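PDB 3LQW: deoxyuridine 5'-triphosphate nucleotidohydrolase, which probably hydrolyses dUTP to dUMP and diphosphate with the help of magnesium, supplying the precursor of thymidine nucleotides and keeping uracil out of DNA. Local coordinates for residues V66-S71 and R106-V111; G47-S52 and I129-I134; E24-K29 and Q73-C78. All coordinates share one frame; numbering follows the deposited sequence. Where two conformers were deposited one is given.

Contact 1 (V66-S71 and R106-V111); sequences VSTGVS and RGEIKV
T68 and E108 reach across between two antiparallel strand segments and hold the chain where V66-S71 bends at G69. The hydroxyl of T68 lies between its own backbone N and carbonyl carbon (chi1 66°), and from there OG1 donates to I109 O at 2.7 Å. T68 N gives the same oxygen a second, longer bond of 3.2 Å, so one carbonyl is gripped twice by one residue. OG1 also accepts from V70 N, closing an ST turn over G69; the methyl CG2 lies near I109 O too and reaches V111 CG2 at 4.1 Å. E108 works from the other strand. With CG anti to the backbone N (chi1 -175°) and the chain extended beyond it, its carboxylate is carried alongside the bend, where OE2 takes the N-H of G69 at 2.8 Å. The donor meets the anti side of that oxygen, somewhat out of the carboxylate plane, and the bond is bent to 143° at the hydrogen. Strand 63-73 is a long strand of the dUTPase beta fold, broken at this corner; V66 and V111 form a hydrogen-bonded pair before it, and I109 N bonds to V70 O at 2.9 Å beyond it. G69 has positive phi, a conformation in which a CB would press on the preceding carbonyl. On the face bearing S67 and K110, in one conformer of S67, a water joins S67 OG to E108 OE1, and extended K110 brings CE 3.8 Å from S67 OG. At the far end S71 CB sits 3.3 Å from G107 O, and a second water links S71 OG to R106 O. The R106 guanidinium leads off to E103 and, through NH2, to N149 of the second subunit.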
# COMPACT_ATOMS: atom_id res chain seq x y z
N VAL A 66 16.63 1.28 5.74
CA VAL A 66 17.57 0.34 5.10
C VAL A 66 17.97 0.81 3.69
O VAL A 66 17.13 1.09 2.86
CB VAL A 66 16.99 -1.10 5.02
CG1 VAL A 66 18.10 -2.09 4.50
CG2 VAL A 66 16.45 -1.56 6.37
N SER A 67 19.28 0.87 3.48
CA SER A 67 19.83 1.26 2.17
C SER A 67 19.94 0.03 1.25
O SER A 67 20.38 -1.02 1.66
CB SER A 67 21.18 1.93 2.37
OG SER A 67 21.07 3.19 3.03
N THR A 68 19.50 0.21 0.00
CA THR A 68 19.59 -0.86 -1.00
C THR A 68 20.87 -0.75 -1.86
O THR A 68 21.25 -1.75 -2.50
CB THR A 68 18.43 -0.81 -1.96
OG1 THR A 68 18.46 0.39 -2.74
CG2 THR A 68 17.10 -0.97 -1.25
N GLY A 69 21.50 0.41 -1.88
CA GLY A 69 22.67 0.57 -2.74
C GLY A 69 22.38 0.83 -4.19
O GLY A 69 23.34 0.88 -4.97
N VAL A 70 21.12 1.00 -4.60
CA VAL A 70 20.76 1.30 -5.98
C VAL A 70 19.87 2.52 -6.11
O VAL A 70 19.12 2.84 -5.17
CB VAL A 70 20.10 0.07 -6.69
CG1 VAL A 70 21.00 -1.16 -6.55
CG2 VAL A 70 18.70 -0.22 -6.18
N SER A 71 19.90 3.13 -7.28
CA SER A 71 18.92 4.05 -7.76
C SER A 71 18.26 3.48 -8.99
O SER A 71 18.81 2.59 -9.64
CB SER A 71 19.52 5.41 -8.05
OG SER A 71 20.52 5.31 -9.00
N ARG A 106 15.81 10.11 -8.58
CA ARG A 106 17.13 9.58 -8.94
C ARG A 106 18.03 9.35 -7.73
O ARG A 106 19.21 9.03 -7.88
CB ARG A 106 17.83 10.51 -9.95
CG ARG A 106 17.08 10.65 -11.27
CD ARG A 106 17.16 9.38 -12.13
NE ARG A 106 16.34 9.56 -13.31
CZ ARG A 106 15.04 9.29 -13.43
NH1 ARG A 106 14.38 8.69 -12.44
NH2 ARG A 106 14.39 9.60 -14.55
N GLY A 107 17.48 9.48 -6.54
CA GLY A 107 18.18 9.14 -5.32
C GLY A 107 18.20 7.65 -5.05
O GLY A 107 17.58 6.87 -5.76
N GLU A 108 18.98 7.25 -4.05
CA GLU A 108 19.02 5.85 -3.62
C GLU A 108 17.67 5.40 -3.10
O GLU A 108 16.97 6.16 -2.42
CB GLU A 108 20.04 5.70 -2.51
CG GLU A 108 20.28 4.27 -2.06
CD GLU A 108 21.42 4.07 -1.11
OE1 GLU A 108 22.04 5.06 -0.71
OE2 GLU A 108 21.65 2.92 -0.71
N ILE A 109 17.29 4.17 -3.43
CA ILE A 109 16.10 3.59 -2.82
C ILE A 109 16.47 3.15 -1.42
O ILE A 109 17.39 2.36 -1.19
CB ILE A 109 15.57 2.42 -3.63
CG1 ILE A 109 15.41 2.85 -5.09
CG2 ILE A 109 14.23 1.92 -2.99
CD1 ILE A 109 14.56 4.09 -5.17
N LYS A 110 15.73 3.70 -0.45
CA LYS A 110 15.90 3.35 0.95
C LYS A 110 14.50 3.01 1.48
O LYS A 110 13.53 3.66 1.10
CB LYS A 110 16.52 4.49 1.75
CG LYS A 110 17.88 4.93 1.21
CD LYS A 110 18.54 5.92 2.17
CE LYS A 110 19.80 6.44 1.62
NZ LYS A 110 20.33 7.51 2.52
N VAL A 111 14.44 1.94 2.27
CA VAL A 111 13.21 1.26 2.71
C VAL A 111 13.06 1.50 4.23
O VAL A 111 13.97 1.14 4.97
CB VAL A 111 13.32 -0.37 2.44
CG1 VAL A 111 12.08 -1.06 2.91
CG2 VAL A 111 13.62 -0.66 0.93
O HOH W 1 22.87 4.98 1.93
O HOH W 2 21.16 8.01 -9.59

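Contact 2 (G47-S52 and I129-I134); sequences GIDLYS and IAQLII
L50 lies beside A130 on the neighbouring strand, and its side chain can be followed outward past A130, Q131 and L132. CB stands 3.7 Å from A130 O, the carbonyl that also receives the N-H of L50. CG, beside the backbone N (chi1 -64°), is still close to that carbonyl, 4.2 Å from A130 O. Of the two methyls, CD1 settles over the backbone of Q131 and is 4.3 Å from A130 CB, while CD2 ends 4.2 Å from L132 CB, the two leucines meeting at a slant. V111 of strand 108-115 packs against L50, I129 and A130, and P38 also touches L50. These antiparallel strands, 47-51 and 128-136, are neighbours in a sheet of the all-beta dUTPase fold, with strand 78-83 beyond 128-136. I48 and L132 form a hydrogen-bonded pair, each N-H reaching the other's carbonyl O at 2.8 Å, and their side chains share the apolar face with L50 and A130. Further along this face I48 CD1 touches I134 CG1 at 3.9 Å; I48 also packs on I142 of the second subunit. At the other end I129 N bonds to L50 O, and in one conformer of I129 its CG1 comes to 3.8 Å from S52 N. The other face carries D49 and Q131 side by side, pointing the same way, with D49 OD1 4.0 Å from Q131 CG.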
# COMPACT_ATOMS: atom_id res chain seq x y z
N GLY A 47 6.22 -8.24 -7.94
CA GLY A 47 7.23 -7.49 -7.23
C GLY A 47 8.63 -7.89 -7.59
O GLY A 47 8.93 -9.00 -8.01
N ILE A 48 9.47 -6.91 -7.49
CA ILE A 48 10.89 -7.05 -7.74
C ILE A 48 11.59 -6.97 -6.38
O ILE A 48 11.41 -6.01 -5.61
CB ILE A 48 11.34 -5.86 -8.62
CG1 ILE A 48 10.55 -5.79 -9.93
CG2 ILE A 48 12.82 -5.92 -8.83
CD1 ILE A 48 10.73 -4.50 -10.71
N ASP A 49 12.38 -7.97 -6.06
CA ASP A 49 12.99 -8.05 -4.75
C ASP A 49 14.07 -6.99 -4.59
O ASP A 49 14.90 -6.81 -5.47
CB ASP A 49 13.57 -9.45 -4.52
CG ASP A 49 12.44 -10.52 -4.41
OD1 ASP A 49 11.46 -10.24 -3.72
OD2 ASP A 49 12.57 -11.58 -5.02
N LEU A 50 14.03 -6.28 -3.45
CA LEU A 50 15.00 -5.29 -3.04
C LEU A 50 15.90 -5.90 -1.96
O LEU A 50 15.41 -6.56 -1.03
CB LEU A 50 14.33 -4.04 -2.46
CG LEU A 50 13.47 -3.25 -3.44
CD1 LEU A 50 12.70 -2.16 -2.68
CD2 LEU A 50 14.26 -2.70 -4.59
N TYR A 51 17.20 -5.69 -2.08
CA TYR A 51 18.20 -6.30 -1.20
C TYR A 51 18.85 -5.24 -0.33
O TYR A 51 19.16 -4.15 -0.80
CB TYR A 51 19.31 -6.97 -2.06
CG TYR A 51 18.80 -8.10 -2.94
CD1 TYR A 51 18.25 -7.83 -4.17
CD2 TYR A 51 18.92 -9.41 -2.56
CE1 TYR A 51 17.78 -8.85 -4.97
CE2 TYR A 51 18.49 -10.46 -3.35
CZ TYR A 51 17.90 -10.17 -4.57
OH TYR A 51 17.46 -11.21 -5.38
N SER A 52 19.10 -5.56 0.93
CA SER A 52 19.86 -4.69 1.80
C SER A 52 21.34 -4.63 1.40
O SER A 52 21.92 -5.68 1.19
CB SER A 52 19.76 -5.15 3.26
OG SER A 52 20.47 -4.27 4.07
N ILE A 129 14.64 -7.59 1.58
CA ILE A 129 13.95 -6.93 2.68
C ILE A 129 12.66 -6.21 2.32
O ILE A 129 12.00 -5.71 3.21
CB ILE A 129 14.92 -6.03 3.50
CG1 ILE A 129 15.73 -5.09 2.58
CG2 ILE A 129 15.87 -6.92 4.33
CD1 ILE A 129 14.95 -3.95 1.83
N ALA A 130 12.27 -6.22 1.04
CA ALA A 130 11.05 -5.57 0.57
C ALA A 130 10.93 -5.94 -0.90
O ALA A 130 11.83 -6.56 -1.48
CB ALA A 130 11.08 -4.05 0.77
N GLN A 131 9.84 -5.51 -1.52
CA GLN A 131 9.60 -5.65 -2.95
C GLN A 131 9.25 -4.29 -3.53
O GLN A 131 8.70 -3.43 -2.82
CB GLN A 131 8.39 -6.53 -3.23
CG GLN A 131 8.37 -7.94 -2.79
CD GLN A 131 6.92 -8.44 -3.01
OE1 GLN A 131 6.22 -8.80 -2.05
NE2 GLN A 131 6.44 -8.34 -4.24
N LEU A 132 9.57 -4.09 -4.79
CA LEU A 132 9.19 -2.91 -5.56
C LEU A 132 8.20 -3.37 -6.62
O LEU A 132 8.52 -4.24 -7.43
CB LEU A 132 10.44 -2.27 -6.22
CG LEU A 132 10.26 -0.94 -6.94
CD1 LEU A 132 10.02 0.10 -5.96
CD2 LEU A 132 11.50 -0.64 -7.81
N ILE A 133 7.03 -2.74 -6.65
CA ILE A 133 6.03 -3.08 -7.64
C ILE A 133 5.88 -1.90 -8.59
O ILE A 133 5.77 -0.75 -8.17
CB ILE A 133 4.66 -3.39 -7.03
CG1 ILE A 133 4.74 -4.59 -6.11
CG2 ILE A 133 3.64 -3.60 -8.15
CD1 ILE A 133 3.57 -4.73 -5.21
N ILE A 134 5.93 -2.19 -9.89
CA ILE A 134 5.82 -1.13 -10.90
C ILE A 134 4.35 -0.96 -11.28
O ILE A 134 3.78 -1.71 -12.06
CB ILE A 134 6.71 -1.39 -12.12
CG1 ILE A 134 8.15 -1.71 -11.67
CG2 ILE A 134 6.64 -0.20 -13.07
CD1 ILE A 134 8.83 -0.68 -10.79

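Contact 3 (E24-K29 and Q73-C78); sequences EVLLVK and QIPHQC
This is the frayed end of an antiparallel strand pairing: strand 25-29 meets the last residue of strand 63-73 and the loop that follows it, beside the subunit interface. L27 and Q73 make the hydrogen-bonded pair, with L27 O accepting from Q73 N at 2.9 Å and L27 N donating to Q73 O over a longer 3.2 Å. Their side chains run side by side in the same direction. The extended chain of Q73 (chi1 -178°) lays its amide alongside L27, with Q73 OE1 3.8 Å from L27 CD1, while OE1 itself accepts from N149 N of the second subunit. Two residues before L27, at V25, a water takes over, donating to both V25 O and Q73 O. The ring of P75 packs where the segments separate, its CD 3.7 Å from V25 O and its CB 4.2 Å from E24 CB. On the inner side L26 and I74 lie alongside one another, their CD1 methyls 3.8 Å apart, and L26 CD1 also rests 3.6 Å from Q73 O. I134 of strand 128-136 lies against I74, P75 and C78. The outer end is polar: a second water donates to E24 OE2 and H76 O, OE2 also forms a salt bridge with R136, and a hydrogen bond joins E24 OE1 and S138 OG of the second subunit. P75 to C78 form a type II beta turn, with Q77 at positive phi and a weak bond from C78 N to P75 O. On its far edge strand 25-29 pairs in parallel with a strand of the second subunit, continuing the sheet across the interface, as expected of a trimeric dUTPase whose C-terminal arms are exchanged between subunits.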
# COMPACT_ATOMS: atom_id res chain seq x y z
N GLU A 24 8.92 -1.69 -22.02
CA GLU A 24 9.17 -0.97 -20.79
C GLU A 24 10.35 -1.60 -20.10
O GLU A 24 10.47 -2.81 -20.08
CB GLU A 24 7.93 -1.06 -19.89
CG GLU A 24 6.76 -0.28 -20.43
CD GLU A 24 5.54 -0.45 -19.58
OE1 GLU A 24 5.23 -1.59 -19.17
OE2 GLU A 24 4.87 0.57 -19.37
N VAL A 25 11.20 -0.77 -19.50
CA VAL A 25 12.40 -1.26 -18.80
C VAL A 25 12.57 -0.46 -17.51
O VAL A 25 12.39 0.76 -17.52
CB VAL A 25 13.68 -1.13 -19.66
CG1 VAL A 25 14.85 -1.82 -19.00
CG2 VAL A 25 13.42 -1.67 -21.03
N LEU A 26 12.90 -1.14 -16.42
CA LEU A 26 13.33 -0.51 -15.17
C LEU A 26 14.85 -0.43 -15.25
O LEU A 26 15.52 -1.47 -15.28
CB LEU A 26 12.91 -1.35 -13.96
CG LEU A 26 13.44 -0.80 -12.62
CD1 LEU A 26 12.68 0.52 -12.24
CD2 LEU A 26 13.27 -1.83 -11.49
N LEU A 27 15.40 0.78 -15.28
CA LEU A 27 16.86 0.94 -15.28
C LEU A 27 17.34 1.02 -13.84
O LEU A 27 16.70 1.69 -13.00
CB LEU A 27 17.30 2.20 -16.04
CG LEU A 27 16.86 2.31 -17.47
CD1 LEU A 27 17.35 3.66 -18.01
CD2 LEU A 27 17.35 1.15 -18.31
N VAL A 28 18.46 0.36 -13.55
CA VAL A 28 19.02 0.29 -12.22
C VAL A 28 20.48 0.71 -12.25
O VAL A 28 21.26 0.16 -13.06
CB VAL A 28 18.92 -1.13 -11.63
CG1 VAL A 28 19.57 -1.17 -10.23
CG2 VAL A 28 17.49 -1.63 -11.62
N LYS A 29 20.87 1.65 -11.42
CA LYS A 29 22.28 2.07 -11.23
C LYS A 29 22.77 1.58 -9.88
O LYS A 29 22.14 1.88 -8.85
CB LYS A 29 22.41 3.59 -11.33
CG LYS A 29 23.84 4.09 -11.05
CD LYS A 29 23.92 5.58 -10.99
CE LYS A 29 25.34 6.04 -10.67
NZ LYS A 29 25.43 7.52 -10.63
N GLN A 73 15.35 4.19 -12.53
CA GLN A 73 14.52 4.98 -13.44
C GLN A 73 13.32 4.13 -13.80
O GLN A 73 13.43 3.15 -14.53
CB GLN A 73 15.33 5.39 -14.65
CG GLN A 73 14.60 6.25 -15.62
CD GLN A 73 15.56 6.79 -16.71
OE1 GLN A 73 16.72 7.08 -16.43
NE2 GLN A 73 15.08 6.87 -17.93
N ILE A 74 12.18 4.47 -13.21
CA ILE A 74 10.90 3.78 -13.39
C ILE A 74 10.36 4.09 -14.81
O ILE A 74 10.49 5.21 -15.25
CB ILE A 74 9.83 4.28 -12.32
CG1 ILE A 74 10.23 4.17 -10.82
CG2 ILE A 74 8.50 3.56 -12.51
CD1 ILE A 74 10.39 2.75 -10.22
N PRO A 75 9.71 3.12 -15.48
CA PRO A 75 9.08 3.43 -16.78
C PRO A 75 8.02 4.51 -16.68
O PRO A 75 7.37 4.73 -15.65
CB PRO A 75 8.42 2.11 -17.20
CG PRO A 75 8.83 1.11 -16.31
CD PRO A 75 9.66 1.68 -15.19
N HIS A 76 7.77 5.15 -17.82
CA HIS A 76 6.84 6.24 -17.93
C HIS A 76 5.41 5.85 -17.51
O HIS A 76 4.93 4.78 -17.82
CB HIS A 76 6.85 6.77 -19.36
CG HIS A 76 6.14 8.07 -19.53
ND1 HIS A 76 6.32 9.14 -18.69
CD2 HIS A 76 5.23 8.46 -20.46
CE1 HIS A 76 5.55 10.14 -19.09
NE2 HIS A 76 4.87 9.75 -20.15
N GLN A 77 4.74 6.78 -16.82
CA GLN A 77 3.36 6.62 -16.38
C GLN A 77 3.20 5.47 -15.37
O GLN A 77 2.13 4.89 -15.23
CB GLN A 77 2.40 6.50 -17.56
CG GLN A 77 2.34 7.82 -18.36
CD GLN A 77 1.65 7.70 -19.68
OE1 GLN A 77 1.51 6.61 -20.26
NE2 GLN A 77 1.26 8.85 -20.21
N CYS A 78 4.28 5.19 -14.66
CA CYS A 78 4.29 4.23 -13.56
C CYS A 78 4.98 4.88 -12.39
O CYS A 78 5.68 5.89 -12.52
CB CYS A 78 5.04 2.96 -13.95
SG CYS A 78 4.32 2.04 -15.34
O HOH W 3 5.46 3.13 -19.90
O HOH W 4 12.84 3.28 -17.31

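Contact 2 is the buried one, close to the centre of the chain; contacts 1 and 3 are partly buried and share strand 63-73, bound on one edge by 106-111 and on the other by 24-29. S71 and K29 carry the backbone pairing from contact 1 to contact 3. I48 CD1 of contact 2 packs 3.8 Å from L26 CD2 of contact 3, sheet against sheet, and V66 of contact 1 touches S52 of contact 2. Contact 2 joins backbone hydrogen bonds to apolar side chains on one face. Contacts 1 and 3 both have bridging waters and polar partners on the second subunit; contact 1 adds the T68 and E108 bonds at the G69 corner, contact 3 the strand pairing across the interface.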